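Local structure of guanine nucleotide exchange protein (Legionella pneumophila, 1XT0) at residues I142-D147 with E184-I189. The protein probably promotes, through the Sec7 domain contained in this N-terminal part, guanine nucleotide exchange on ADP-ribosylation factors. Numbering follows the deposited sequence.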
ATOM      1  N   ILE A 142       0.379   5.446  11.230  1.00 24.10           N
ATOM      2  CA  ILE A 142       1.301   6.303  10.498  1.00 26.22           C
ATOM      3  C   ILE A 142       1.633   7.550  11.329  1.00 28.65           C
ATOM      4  O   ILE A 142       2.784   7.998  11.376  1.00 29.37           O
ATOM      5  CB  ILE A 142       0.688   6.734   9.147  1.00 26.15           C
ATOM      6  CG1 ILE A 142       0.617   5.528   8.203  1.00 25.27           C
ATOM      7  CG2 ILE A 142       1.507   7.857   8.530  1.00 28.09           C
ATOM      8  CD1 ILE A 142      -0.193   5.771   6.943  1.00 21.17           C
HETATM    9  N   MSE A 143       0.620   8.109  11.980  1.00 28.27           N
HETATM   10  CA  MSE A 143       0.818   9.287  12.804  1.00 28.86           C
HETATM   11  C   MSE A 143       1.674   8.906  14.004  1.00 28.36           C
HETATM   12  O   MSE A 143       2.470   9.706  14.488  1.00 25.44           O
HETATM   13  CB  MSE A 143      -0.532   9.849  13.265  1.00 33.86           C
HETATM   14  CG  MSE A 143      -1.397  10.392  12.131  1.00 39.36           C
HETATM   15 SE   MSE A 143      -0.426  11.674  11.029  1.00 52.43          SE
HETATM   16  CE  MSE A 143      -0.390  13.166  12.260  1.00 47.70           C
ATOM     17  N   LEU A 144       1.504   7.677  14.479  1.00 27.77           N
ATOM     18  CA  LEU A 144       2.275   7.176  15.609  1.00 28.63           C
ATOM     19  C   LEU A 144       3.728   7.006  15.219  1.00 29.73           C
ATOM     20  O   LEU A 144       4.629   7.361  15.977  1.00 31.97           O
ATOM     21  CB  LEU A 144       1.723   5.832  16.082  1.00 27.67           C
ATOM     22  CG  LEU A 144       0.777   5.880  17.276  1.00 27.66           C
ATOM     23  CD1 LEU A 144       0.165   4.517  17.498  1.00 29.16           C
ATOM     24  CD2 LEU A 144       1.545   6.336  18.513  1.00 27.24           C
ATOM     25  N   ASN A 145       3.944   6.453  14.030  1.00 31.43           N
ATOM     26  CA  ASN A 145       5.283   6.218  13.506  1.00 32.22           C
ATOM     27  C   ASN A 145       6.103   7.493  13.485  1.00 34.47           C
ATOM     28  O   ASN A 145       7.284   7.480  13.812  1.00 34.82           O
ATOM     29  CB  ASN A 145       5.199   5.649  12.088  1.00 32.60           C
ATOM     30  CG  ASN A 145       6.552   5.565  11.409  1.00 34.24           C
ATOM     31  OD1 ASN A 145       7.446   4.838  11.850  1.00 35.60           O
ATOM     32  ND2 ASN A 145       6.708   6.309  10.324  1.00 34.41           N
ATOM     33  N   THR A 146       5.468   8.596  13.109  1.00 35.59           N
ATOM     34  CA  THR A 146       6.162   9.874  13.040  1.00 37.03           C
ATOM     35  C   THR A 146       6.376  10.508  14.405  1.00 37.45           C
ATOM     36  O   THR A 146       7.500  10.855  14.773  1.00 38.50           O
ATOM     37  CB  THR A 146       5.389  10.897  12.197  1.00 37.36           C
ATOM     38  OG1 THR A 146       4.980  10.303  10.961  1.00 39.03           O
ATOM     39  CG2 THR A 146       6.274  12.107  11.913  1.00 36.34           C
ATOM     40  N   ASP A 147       5.286  10.654  15.152  1.00 36.51           N
ATOM     41  CA  ASP A 147       5.333  11.284  16.461  1.00 35.99           C
ATOM     42  C   ASP A 147       6.174  10.610  17.547  1.00 35.01           C
ATOM     43  O   ASP A 147       6.960  11.275  18.221  1.00 35.82           O
ATOM     44  CB  ASP A 147       3.905  11.524  16.955  1.00 36.86           C
ATOM     45  CG  ASP A 147       3.167  12.543  16.099  1.00 38.72           C
ATOM     46  OD1 ASP A 147       3.800  13.549  15.717  1.00 39.72           O
ATOM     47  OD2 ASP A 147       1.965  12.354  15.812  1.00 38.45           O
ATOM     48  N   GLU A 184      -0.363  -4.219  21.432  1.00 25.05           N
ATOM     49  CA  GLU A 184       0.568  -4.914  20.539  1.00 26.45           C
ATOM     50  C   GLU A 184       0.993  -3.995  19.393  1.00 25.02           C
ATOM     51  O   GLU A 184       2.165  -3.912  19.055  1.00 23.53           O
ATOM     52  CB  GLU A 184      -0.082  -6.168  19.946  1.00 29.65           C
ATOM     53  CG  GLU A 184       0.879  -7.032  19.130  1.00 34.61           C
ATOM     54  CD  GLU A 184       0.172  -8.123  18.338  1.00 37.67           C
ATOM     55  OE1 GLU A 184      -0.775  -8.732  18.879  1.00 41.11           O
ATOM     56  OE2 GLU A 184       0.569  -8.383  17.180  1.00 39.61           O
ATOM     57  N   LEU A 185       0.018  -3.315  18.798  1.00 24.75           N
ATOM     58  CA  LEU A 185       0.269  -2.398  17.699  1.00 23.85           C
ATOM     59  C   LEU A 185       1.237  -1.297  18.134  1.00 22.35           C
ATOM     60  O   LEU A 185       2.200  -1.006  17.432  1.00 22.86           O
ATOM     61  CB  LEU A 185      -1.054  -1.786  17.224  1.00 25.26           C
ATOM     62  CG  LEU A 185      -1.054  -0.863  16.003  1.00 25.16           C
ATOM     63  CD1 LEU A 185      -2.467  -0.787  15.438  1.00 27.63           C
ATOM     64  CD2 LEU A 185      -0.532   0.514  16.372  1.00 22.40           C
ATOM     65  N   TYR A 186       0.968  -0.701  19.294  1.00 23.85           N
ATOM     66  CA  TYR A 186       1.792   0.370  19.856  1.00 24.97           C
ATOM     67  C   TYR A 186       3.237  -0.084  20.073  1.00 26.80           C
ATOM     68  O   TYR A 186       4.173   0.668  19.806  1.00 28.07           O
ATOM     69  CB  TYR A 186       1.209   0.840  21.197  1.00 24.44           C
ATOM     70  CG  TYR A 186       1.901   2.045  21.821  1.00 22.44           C
ATOM     71  CD1 TYR A 186       1.426   3.337  21.600  1.00 23.38           C
ATOM     72  CD2 TYR A 186       3.027   1.888  22.632  1.00 24.70           C
ATOM     73  CE1 TYR A 186       2.052   4.446  22.170  1.00 22.32           C
ATOM     74  CE2 TYR A 186       3.663   2.989  23.211  1.00 22.76           C
ATOM     75  CZ  TYR A 186       3.172   4.267  22.975  1.00 24.76           C
ATOM     76  OH  TYR A 186       3.801   5.366  23.539  1.00 22.91           O
ATOM     77  N   SER A 187       3.408  -1.310  20.563  1.00 27.55           N
ATOM     78  CA  SER A 187       4.736  -1.866  20.828  1.00 28.21           C
ATOM     79  C   SER A 187       5.527  -2.133  19.556  1.00 28.36           C
ATOM     80  O   SER A 187       6.753  -1.997  19.542  1.00 28.92           O
ATOM     81  CB  SER A 187       4.627  -3.171  21.630  1.00 29.13           C
ATOM     82  OG  SER A 187       4.149  -2.935  22.946  1.00 31.24           O
ATOM     83  N   GLU A 188       4.831  -2.520  18.491  1.00 26.97           N
ATOM     84  CA  GLU A 188       5.497  -2.803  17.223  1.00 27.77           C
ATOM     85  C   GLU A 188       6.043  -1.543  16.561  1.00 28.41           C
ATOM     86  O   GLU A 188       7.217  -1.485  16.189  1.00 26.98           O
ATOM     87  CB  GLU A 188       4.544  -3.519  16.267  1.00 27.57           C
ATOM     88  CG  GLU A 188       4.482  -5.018  16.481  1.00 28.69           C
ATOM     89  CD  GLU A 188       3.492  -5.700  15.553  1.00 31.32           C
ATOM     90  OE1 GLU A 188       2.277  -5.696  15.863  1.00 31.18           O
ATOM     91  OE2 GLU A 188       3.929  -6.231  14.510  1.00 30.19           O
ATOM     92  N   ILE A 189       5.197  -0.527  16.427  1.00 28.76           N
ATOM     93  CA  ILE A 189       5.627   0.709  15.807  1.00 29.49           C
ATOM     94  C   ILE A 189       6.663   1.411  16.679  1.00 31.31           C
ATOM     95  O   ILE A 189       7.619   1.989  16.164  1.00 31.61           O
ATOM     96  CB  ILE A 189       4.431   1.650  15.543  1.00 28.66           C
ATOM     97  CG1 ILE A 189       4.919   2.913  14.831  1.00 28.85           C
ATOM     98  CG2 ILE A 189       3.741   2.003  16.842  1.00 29.28           C
ATOM     99  CD1 ILE A 189       5.556   2.638  13.493  1.00 31.09           C
TER
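Ile-189 drives its CG1-CD1 arm against Asn-145, the two side chains crossing at about a right angle. Placed anti to the backbone N (chi1 -177°), CG1 points at the Asn-145 backbone and lies 3.6 Å from its CA. A bend at chi2 (61°) then brings CD1 beside the CB-CG-OD1 side of Asn-145, away from ND2; it lies 3.3 Å from OD1 and equally close to CB, unusually tight for two carbons. OD1 meets only a methyl group across this contact; its hydrogen bond comes from the backbone N of Phe-194, beyond helix 179-191, so this buried side-chain oxygen is satisfied while its flank packs against hydrocarbon. The other branch, CG2 of Ile-189, faces Leu-144 CB at 4.4 Å. Helices 131-147 and 179-191 belong to the all-helical Sec7 domain, and here their short segments, inclined by 43°, approach to 10.2 Å with no hydrogen bond between them. Leu-144 spreads its two methyls over different partners on the second helix. CD1 meets CD2 of Leu-185 at 4.2 Å, whereas CD2 approaches CE1 of Tyr-186 obliquely to the ring at 4.1 Å, these two side chains also crossing at about a right angle. Leu-164 of helix 161-167 touches both Leu-144 and Tyr-186, adding a third helix to this apolar cluster. The phenol OH of Tyr-186 is hydrogen-bonded to the backbone O of Met-159, just before that helix.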